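Local coordinates for phospholipase C-beta (PLC-beta) (Sepia officinalis, PDB 3QR0), which is a phospholipase C-beta that joins PH, EF-hand, TIM-barrel and C2 domains in one chain, with a bound calcium ion, at residues Q548-L553 with Q586-A591; D555-F560 with D637-S642. All blocks are in the same frame, centred on the assembly; numbering follows the deposited sequence. Where two conformers were deposited one is given.

Interaction 1. Residues Q548-L553 with Q586-A591; sequences QALNKL and QIYWNA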
ATOM      1  N   GLN A 548      15.318  18.626 -13.798  1.00 24.67           N
ATOM      2  CA  GLN A 548      15.588  19.885 -13.091  1.00 24.83           C
ATOM      3  C   GLN A 548      15.962  19.611 -11.643  1.00 24.55           C
ATOM      4  O   GLN A 548      16.945  20.153 -11.142  1.00 24.72           O
ATOM      5  CB  GLN A 548      14.391  20.841 -13.142  1.00 25.03           C
ATOM      6  CG  GLN A 548      14.641  22.196 -12.445  1.00 24.92           C
ATOM      7  CD  GLN A 548      13.474  23.170 -12.577  1.00 25.66           C
ATOM      8  OE1 GLN A 548      12.315  22.767 -12.572  1.00 25.00           O
ATOM      9  NE2 GLN A 548      13.784  24.462 -12.683  1.00 25.92           N
ATOM     10  N   ALA A 549      15.171  18.771 -10.984  1.00 24.02           N
ATOM     11  CA  ALA A 549      15.383  18.430  -9.579  1.00 23.88           C
ATOM     12  C   ALA A 549      16.743  17.770  -9.354  1.00 24.18           C
ATOM     13  O   ALA A 549      17.382  18.020  -8.339  1.00 24.43           O
ATOM     14  CB  ALA A 549      14.265  17.531  -9.076  1.00 22.92           C
ATOM     15  N   LEU A 550      17.177  16.939 -10.302  1.00 24.63           N
ATOM     16  CA  LEU A 550      18.502  16.307 -10.244  1.00 25.25           C
ATOM     17  C   LEU A 550      19.639  17.321 -10.342  1.00 26.25           C
ATOM     18  O   LEU A 550      20.638  17.201  -9.638  1.00 26.14           O
ATOM     19  CB  LEU A 550      18.656  15.258 -11.351  1.00 25.54           C
ATOM     20  CG  LEU A 550      17.891  13.953 -11.143  1.00 25.61           C
ATOM     21  CD1 LEU A 550      17.851  13.121 -12.427  1.00 26.43           C
ATOM     22  CD2 LEU A 550      18.516  13.159  -9.995  1.00 25.80           C
ATOM     23  N   ASN A 551      19.492  18.317 -11.215  1.00 26.85           N
ATOM     24  CA  ASN A 551      20.474  19.405 -11.292  1.00 28.12           C
ATOM     25  C   ASN A 551      20.587  20.185  -9.974  1.00 28.48           C
ATOM     26  O   ASN A 551      21.690  20.512  -9.541  1.00 28.94           O
ATOM     27  CB  ASN A 551      20.156  20.350 -12.456  1.00 28.60           C
ATOM     28  CG  ASN A 551      20.451  19.724 -13.812  1.00 30.09           C
ATOM     29  OD1 ASN A 551      21.304  18.842 -13.924  1.00 31.00           O
ATOM     30  ND2 ASN A 551      19.739  20.172 -14.848  1.00 30.40           N
ATOM     31  N   LYS A 552      19.454  20.473  -9.335  1.00 28.20           N
ATOM     32  CA  LYS A 552      19.471  21.187  -8.055  1.00 28.48           C
ATOM     33  C   LYS A 552      20.084  20.311  -6.954  1.00 28.36           C
ATOM     34  O   LYS A 552      20.892  20.782  -6.154  1.00 28.60           O
ATOM     35  CB  LYS A 552      18.058  21.622  -7.641  1.00 28.14           C
ATOM     36  CG  LYS A 552      17.279  22.437  -8.681  1.00 28.61           C
ATOM     37  CD  LYS A 552      18.108  23.515  -9.369  1.00 29.74           C
ATOM     38  CE  LYS A 552      17.275  24.257 -10.399  1.00 29.81           C
ATOM     39  NZ  LYS A 552      18.062  25.269 -11.158  1.00 31.89           N
ATOM     40  N   LEU A 553      19.689  19.040  -6.934  1.00 27.97           N
ATOM     41  CA  LEU A 553      20.167  18.076  -5.953  1.00 28.23           C
ATOM     42  C   LEU A 553      21.688  17.900  -6.041  1.00 28.95           C
ATOM     43  O   LEU A 553      22.379  17.841  -5.022  1.00 28.98           O
ATOM     44  CB  LEU A 553      19.463  16.731  -6.171  1.00 27.79           C
ATOM     45  CG  LEU A 553      19.664  15.612  -5.156  1.00 28.30           C
ATOM     46  CD1 LEU A 553      19.279  16.068  -3.750  1.00 28.13           C
ATOM     47  CD2 LEU A 553      18.855  14.379  -5.572  1.00 27.68           C
ATOM     48  N   GLN A 586      12.689   7.524  -3.051  1.00 20.55           N
ATOM     49  CA  GLN A 586      13.694   7.859  -2.040  1.00 20.92           C
ATOM     50  C   GLN A 586      14.709   8.894  -2.542  1.00 21.40           C
ATOM     51  O   GLN A 586      15.181   9.717  -1.765  1.00 21.28           O
ATOM     52  CB  GLN A 586      14.443   6.606  -1.556  1.00 21.28           C
ATOM     53  CG  GLN A 586      13.734   5.816  -0.446  1.00 21.58           C
ATOM     54  CD  GLN A 586      12.616   4.911  -0.944  1.00 22.48           C
ATOM     55  OE1 GLN A 586      12.373   4.788  -2.151  1.00 21.77           O
ATOM     56  NE2 GLN A 586      11.922   4.268  -0.004  1.00 22.60           N
ATOM     57  N   ILE A 587      15.049   8.851  -3.835  1.00 21.57           N
ATOM     58  CA  ILE A 587      16.001   9.813  -4.404  1.00 22.06           C
ATOM     59  C   ILE A 587      15.619  11.240  -4.001  1.00 22.18           C
ATOM     60  O   ILE A 587      16.477  12.040  -3.624  1.00 22.51           O
ATOM     61  CB  ILE A 587      16.070   9.730  -5.953  1.00 22.24           C
ATOM     62  CG1 ILE A 587      16.700   8.405  -6.398  1.00 23.06           C
ATOM     63  CG2 ILE A 587      16.897  10.900  -6.516  1.00 22.10           C
ATOM     64  CD1 ILE A 587      16.515   8.102  -7.883  1.00 23.92           C
ATOM     65  N   TYR A 588      14.323  11.543  -4.078  1.00 21.72           N
ATOM     66  CA  TYR A 588      13.819  12.886  -3.826  1.00 21.44           C
ATOM     67  C   TYR A 588      13.315  13.073  -2.393  1.00 21.27           C
ATOM     68  O   TYR A 588      13.441  14.167  -1.837  1.00 21.24           O
ATOM     69  CB  TYR A 588      12.765  13.243  -4.883  1.00 21.45           C
ATOM     70  CG  TYR A 588      13.364  13.117  -6.270  1.00 21.51           C
ATOM     71  CD1 TYR A 588      14.230  14.087  -6.757  1.00 22.14           C
ATOM     72  CD2 TYR A 588      13.134  11.992  -7.054  1.00 21.36           C
ATOM     73  CE1 TYR A 588      14.818  13.966  -8.002  1.00 22.67           C
ATOM     74  CE2 TYR A 588      13.720  11.862  -8.303  1.00 21.90           C
ATOM     75  CZ  TYR A 588      14.560  12.856  -8.767  1.00 22.14           C
ATOM     76  OH  TYR A 588      15.149  12.741 -10.000  1.00 23.52           O
ATOM     77  N   TRP A 589      12.772  12.018  -1.787  1.00 20.89           N
ATOM     78  CA  TRP A 589      12.417  12.072  -0.362  1.00 21.15           C
ATOM     79  C   TRP A 589      13.644  12.343   0.513  1.00 21.62           C
ATOM     80  O   TRP A 589      13.517  12.947   1.586  1.00 21.86           O
ATOM     81  CB  TRP A 589      11.755  10.776   0.115  1.00 20.80           C
ATOM     82  CG  TRP A 589      10.387  10.539  -0.413  1.00 20.32           C
ATOM     83  CD1 TRP A 589       9.466  11.476  -0.788  1.00 20.78           C
ATOM     84  CD2 TRP A 589       9.757   9.270  -0.584  1.00 21.48           C
ATOM     85  NE1 TRP A 589       8.306  10.865  -1.204  1.00 20.09           N
ATOM     86  CE2 TRP A 589       8.457   9.510  -1.086  1.00 20.73           C
ATOM     87  CE3 TRP A 589      10.163   7.951  -0.365  1.00 21.59           C
ATOM     88  CZ2 TRP A 589       7.569   8.484  -1.371  1.00 21.32           C
ATOM     89  CZ3 TRP A 589       9.275   6.930  -0.651  1.00 21.88           C
ATOM     90  CH2 TRP A 589       7.995   7.203  -1.145  1.00 21.87           C
ATOM     91  N   ASN A 590      14.817  11.899   0.054  1.00 21.81           N
ATOM     92  CA  ASN A 590      16.081  12.157   0.759  1.00 22.41           C
ATOM     93  C   ASN A 590      16.432  13.647   0.837  1.00 22.65           C
ATOM     94  O   ASN A 590      17.151  14.058   1.741  1.00 23.27           O
ATOM     95  CB  ASN A 590      17.250  11.413   0.094  1.00 22.49           C
ATOM     96  CG  ASN A 590      17.153   9.901   0.232  1.00 22.86           C
ATOM     97  OD1 ASN A 590      16.545   9.375   1.172  1.00 23.69           O
ATOM     98  ND2 ASN A 590      17.762   9.188  -0.716  1.00 22.59           N
ATOM     99  N   ALA A 591      15.939  14.438  -0.114  1.00 22.67           N
ATOM    100  CA  ALA A 591      16.122  15.894  -0.109  1.00 23.07           C
ATOM    101  C   ALA A 591      14.929  16.632   0.524  1.00 23.11           C
ATOM    102  O   ALA A 591      14.868  17.865   0.498  1.00 23.44           O
ATOM    103  CB  ALA A 591      16.349  16.395  -1.525  1.00 23.38           C
TER

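Interaction 2. Residues D555-F560 with D637-S642; sequences DNPEDF and DPFTES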
ATOM      1  N   ASP A 555      23.809  20.117  -7.503  1.00 30.05           N
ATOM      2  CA  ASP A 555      24.506  21.405  -7.347  1.00 30.91           C
ATOM      3  C   ASP A 555      24.492  21.927  -5.912  1.00 30.56           C
ATOM      4  O   ASP A 555      25.503  22.434  -5.424  1.00 31.15           O
ATOM      5  CB  ASP A 555      23.899  22.475  -8.267  1.00 31.22           C
ATOM      6  CG  ASP A 555      24.266  22.275  -9.723  1.00 33.10           C
ATOM      7  OD1 ASP A 555      25.242  21.547 -10.006  1.00 35.33           O
ATOM      8  OD2 ASP A 555      23.575  22.858 -10.591  1.00 35.60           O
ATOM      9  N   ASN A 556      23.341  21.819  -5.254  1.00 29.67           N
ATOM     10  CA  ASN A 556      23.124  22.440  -3.949  1.00 29.63           C
ATOM     11  C   ASN A 556      22.233  21.581  -3.056  1.00 28.76           C
ATOM     12  O   ASN A 556      21.125  21.989  -2.695  1.00 28.50           O
ATOM     13  CB  ASN A 556      22.523  23.832  -4.142  1.00 29.88           C
ATOM     14  CG  ASN A 556      23.526  24.818  -4.707  1.00 31.16           C
ATOM     15  OD1 ASN A 556      24.458  25.233  -4.013  1.00 33.92           O
ATOM     16  ND2 ASN A 556      23.355  25.181  -5.967  1.00 30.06           N
ATOM     17  N   PRO A 557      22.727  20.386  -2.684  1.00 28.23           N
ATOM     18  CA  PRO A 557      21.902  19.424  -1.960  1.00 27.12           C
ATOM     19  C   PRO A 557      21.409  19.932  -0.600  1.00 26.72           C
ATOM     20  O   PRO A 557      20.238  19.730  -0.264  1.00 25.50           O
ATOM     21  CB  PRO A 557      22.831  18.213  -1.785  1.00 27.43           C
ATOM     22  CG  PRO A 557      24.199  18.726  -1.971  1.00 28.48           C
ATOM     23  CD  PRO A 557      24.101  19.895  -2.894  1.00 28.73           C
ATOM     24  N   GLU A 558      22.293  20.579   0.163  0.50 26.79           N
ATOM     25  CA  GLU A 558      21.935  21.114   1.480  0.50 26.51           C
ATOM     26  C   GLU A 558      20.865  22.198   1.384  0.50 26.51           C
ATOM     27  O   GLU A 558      19.925  22.222   2.182  0.50 26.01           O
ATOM     28  CB  GLU A 558      23.165  21.677   2.199  0.50 27.15           C
ATOM     29  CG  GLU A 558      24.266  20.665   2.459  0.50 26.45           C
ATOM     30  CD  GLU A 558      25.372  20.715   1.424  0.50 25.92           C
ATOM     31  OE1 GLU A 558      25.124  21.187   0.292  0.50 24.41           O
ATOM     32  OE2 GLU A 558      26.498  20.280   1.750  0.50 25.76           O
ATOM     33  N   ASP A 559      21.007  23.089   0.405  1.00 27.01           N
ATOM     34  CA  ASP A 559      20.020  24.149   0.176  1.00 27.15           C
ATOM     35  C   ASP A 559      18.654  23.587  -0.238  1.00 26.28           C
ATOM     36  O   ASP A 559      17.618  24.152   0.117  1.00 25.35           O
ATOM     37  CB  ASP A 559      20.495  25.126  -0.901  1.00 28.03           C
ATOM     38  CG  ASP A 559      21.754  25.893  -0.503  1.00 29.95           C
ATOM     39  OD1 ASP A 559      22.104  25.941   0.694  1.00 30.72           O
ATOM     40  OD2 ASP A 559      22.394  26.462  -1.411  1.00 32.64           O
ATOM     41  N   PHE A 560      18.660  22.478  -0.981  1.00 25.73           N
ATOM     42  CA  PHE A 560      17.421  21.836  -1.418  1.00 25.41           C
ATOM     43  C   PHE A 560      16.657  21.339  -0.187  1.00 24.67           C
ATOM     44  O   PHE A 560      15.456  21.586  -0.051  1.00 24.41           O
ATOM     45  CB  PHE A 560      17.719  20.671  -2.376  1.00 25.43           C
ATOM     46  CG  PHE A 560      16.615  20.365  -3.365  1.00 26.10           C
ATOM     47  CD1 PHE A 560      15.303  20.809  -3.182  1.00 26.97           C
ATOM     48  CD2 PHE A 560      16.893  19.576  -4.475  1.00 26.98           C
ATOM     49  CE1 PHE A 560      14.314  20.503  -4.107  1.00 27.03           C
ATOM     50  CE2 PHE A 560      15.898  19.263  -5.397  1.00 27.40           C
ATOM     51  CZ  PHE A 560      14.612  19.725  -5.212  1.00 26.63           C
ATOM     52  N   ASP A 637      23.423  17.059   4.162  1.00 30.62           N
ATOM     53  CA  ASP A 637      23.784  16.639   2.816  1.00 30.31           C
ATOM     54  C   ASP A 637      23.343  15.180   2.642  1.00 29.51           C
ATOM     55  O   ASP A 637      23.940  14.281   3.237  1.00 29.13           O
ATOM     56  CB  ASP A 637      25.299  16.791   2.608  1.00 31.12           C
ATOM     57  CG  ASP A 637      25.755  16.384   1.215  1.00 31.56           C
ATOM     58  OD1 ASP A 637      24.916  15.968   0.386  1.00 31.05           O
ATOM     59  OD2 ASP A 637      26.972  16.491   0.946  1.00 33.40           O
ATOM     60  N   PRO A 638      22.284  14.940   1.843  1.00 28.82           N
ATOM     61  CA  PRO A 638      21.819  13.571   1.628  1.00 28.37           C
ATOM     62  C   PRO A 638      22.802  12.660   0.891  1.00 28.58           C
ATOM     63  O   PRO A 638      22.574  11.460   0.832  1.00 28.17           O
ATOM     64  CB  PRO A 638      20.540  13.755   0.801  1.00 27.91           C
ATOM     65  CG  PRO A 638      20.648  15.091   0.210  1.00 28.29           C
ATOM     66  CD  PRO A 638      21.382  15.916   1.204  1.00 28.68           C
ATOM     67  N   PHE A 639      23.881  13.220   0.344  1.00 29.34           N
ATOM     68  CA  PHE A 639      24.944  12.414  -0.255  1.00 29.85           C
ATOM     69  C   PHE A 639      26.052  12.044   0.733  1.00 30.74           C
ATOM     70  O   PHE A 639      27.067  11.474   0.334  1.00 31.10           O
ATOM     71  CB  PHE A 639      25.538  13.136  -1.464  1.00 30.06           C
ATOM     72  CG  PHE A 639      24.575  13.292  -2.591  1.00 29.38           C
ATOM     73  CD1 PHE A 639      24.315  12.227  -3.447  1.00 29.02           C
ATOM     74  CD2 PHE A 639      23.909  14.491  -2.794  1.00 28.60           C
ATOM     75  CE1 PHE A 639      23.426  12.360  -4.485  1.00 28.15           C
ATOM     76  CE2 PHE A 639      23.014  14.631  -3.829  1.00 28.20           C
ATOM     77  CZ  PHE A 639      22.770  13.565  -4.680  1.00 28.31           C
ATOM     78  N   THR A 640      25.859  12.360   2.013  1.00 31.10           N
ATOM     79  CA  THR A 640      26.838  12.014   3.042  1.00 32.13           C
ATOM     80  C   THR A 640      27.040  10.500   3.118  1.00 32.63           C
ATOM     81  O   THR A 640      26.094   9.732   2.944  1.00 31.78           O
ATOM     82  CB  THR A 640      26.419  12.538   4.439  1.00 31.84           C
ATOM     83  OG1 THR A 640      27.427  12.206   5.395  1.00 32.57           O
ATOM     84  CG2 THR A 640      25.096  11.932   4.886  1.00 31.03           C
ATOM     85  N   GLU A 641      28.283  10.088   3.358  1.00 34.17           N
ATOM     86  CA  GLU A 641      28.625   8.678   3.558  1.00 35.00           C
ATOM     87  C   GLU A 641      29.040   8.410   5.006  1.00 35.72           C
ATOM     88  O   GLU A 641      29.504   7.316   5.335  1.00 35.82           O
ATOM     89  CB  GLU A 641      29.757   8.272   2.611  1.00 36.05           C
ATOM     90  CG  GLU A 641      29.508   8.635   1.155  1.00 37.29           C
ATOM     91  CD  GLU A 641      30.551   8.050   0.230  1.00 40.52           C
ATOM     92  OE1 GLU A 641      30.579   6.808   0.087  1.00 42.13           O
ATOM     93  OE2 GLU A 641      31.347   8.827  -0.347  1.00 41.76           O
ATOM     94  N   SER A 642      28.865   9.410   5.868  1.00 36.08           N
ATOM     95  CA  SER A 642      29.256   9.310   7.268  1.00 36.86           C
ATOM     96  C   SER A 642      28.044   9.528   8.161  1.00 36.11           C
ATOM     97  O   SER A 642      26.999  10.010   7.706  1.00 35.72           O
ATOM     98  CB  SER A 642      30.333  10.345   7.584  1.00 37.63           C
ATOM     99  OG  SER A 642      29.857  11.650   7.299  1.00 38.81           O
TER

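Interaction 1. Residues Q548-L553 with Q586-A591
Tyr588 reaches from the short helix 586-589 to the flank of helix 546-555, and its ring lies between them. Its CB does not point straight at the partner helix; the first torsion (chi1 -57°), with CG beside the backbone N, brings the end of the ring nearer to it. Along the ring, CD1 and CE1 come to the methyl of Ala549, CE1 to CB being 3.8 Å; the methyl approaches obliquely. Further out CZ lies 4.2 Å from Leu550 CD2. At the tip, OH comes up to the branch carbon of Leu550, 3.2 Å from CG, on the side of the CG hydrogen and roughly opposite CB, with CD2 at 3.4 Å; the leucine lies at about a right angle to the tyrosine. One ring face is covered by the neighbouring Ile587, whose CG2 stands 3.7 Å above its centre.

Both segments belong to the Y-domain half of the TIM-barrel domain, where helix 546-555 follows strand 540-545 of the parallel sheet. No hydrogen bond crosses between the segments. Ala549 and Tyr588 also touch Ile571 of strand 569-572, so the ring is packed between helices and sheet, and Tyr583 meets it edge-to-face.

One turn on, Leu553 points at the second segment with CG anti to its backbone N (chi1 -172°), and its two methyls part: CD1 meets Ala591 CB at 3.7 Å, whereas CD2 goes to Ile587, 4.1 Å from CG2 and 3.9 Å from the carbonyl O.

Interaction 2. Residues D555-F560 with D637-S642
A proline in the first turn of helix 557-563 packs here against an Asx turn in the loop that leads from helix 627-630 to strand 650-660, the first strand of the C2 region. Pro557 has its CB directed toward this loop and meets three successive residues. Its CG is 3.7 Å from Asp637 OD1, CB lies 4.0 Å from Pro638 CD, and the same CB comes to the edge of the Phe639 ring, near the ring plane, at 4.0 Å from CD2.

Asp637 carries its carboxylate with CG anti to the backbone N (chi1 -179°), which brings OD1 over its own turn. There OD1 accepts from Phe639 N at 2.9 Å with an N-H...O angle of 156°, the donor arriving 55° out of the carboxylate plane. The loop is closed again by the backbone bond from Thr640 N to Asp637 O. OD1 thus holds the turn while also lying against the proline ring.

Glu558 has two conformers; in one, bent at the second torsion, OE2 comes to 3.8 Å from Asp637 CB. Its approach to Asp637 OD2, 3.9 Å from OE2, is therefore less certain. Two like charges this close would probably disfavour each other; Arg635 touches Glu558 and may ease this, and it also forms a salt bridge with Asp559. Phe639 continues to Arg797 and Ala800 of helix 793-800, which places the C-terminal segment against the contact. Residues 637 to 640 make a type I beta turn that shares Asp637 with the Asx turn, and with Pro638 next in sequence the arrangement is an Asx-Pro turn.

Interactions 1 and 2 lie about 10 Å apart, centre to centre, on the same side of the chain's centre. Their segments alternate along the chain: 548-553, 555-560, 586-591, then 637-642. Helices 546-555 and 557-563 follow one another, each supplying one side of a contact. The two contacts also touch: Phe639 CE2 is 3.5 Å from Leu553 O, and Pro638 CB is 3.5 Å from Asn590 O. Interaction 1 joins two helices within the Y region of the TIM-barrel domain, while interaction 2 seats the loop toward the C2 region on the same consecutive helices. Leu801, just after helix 793-800, touches both Leu550 and Phe639.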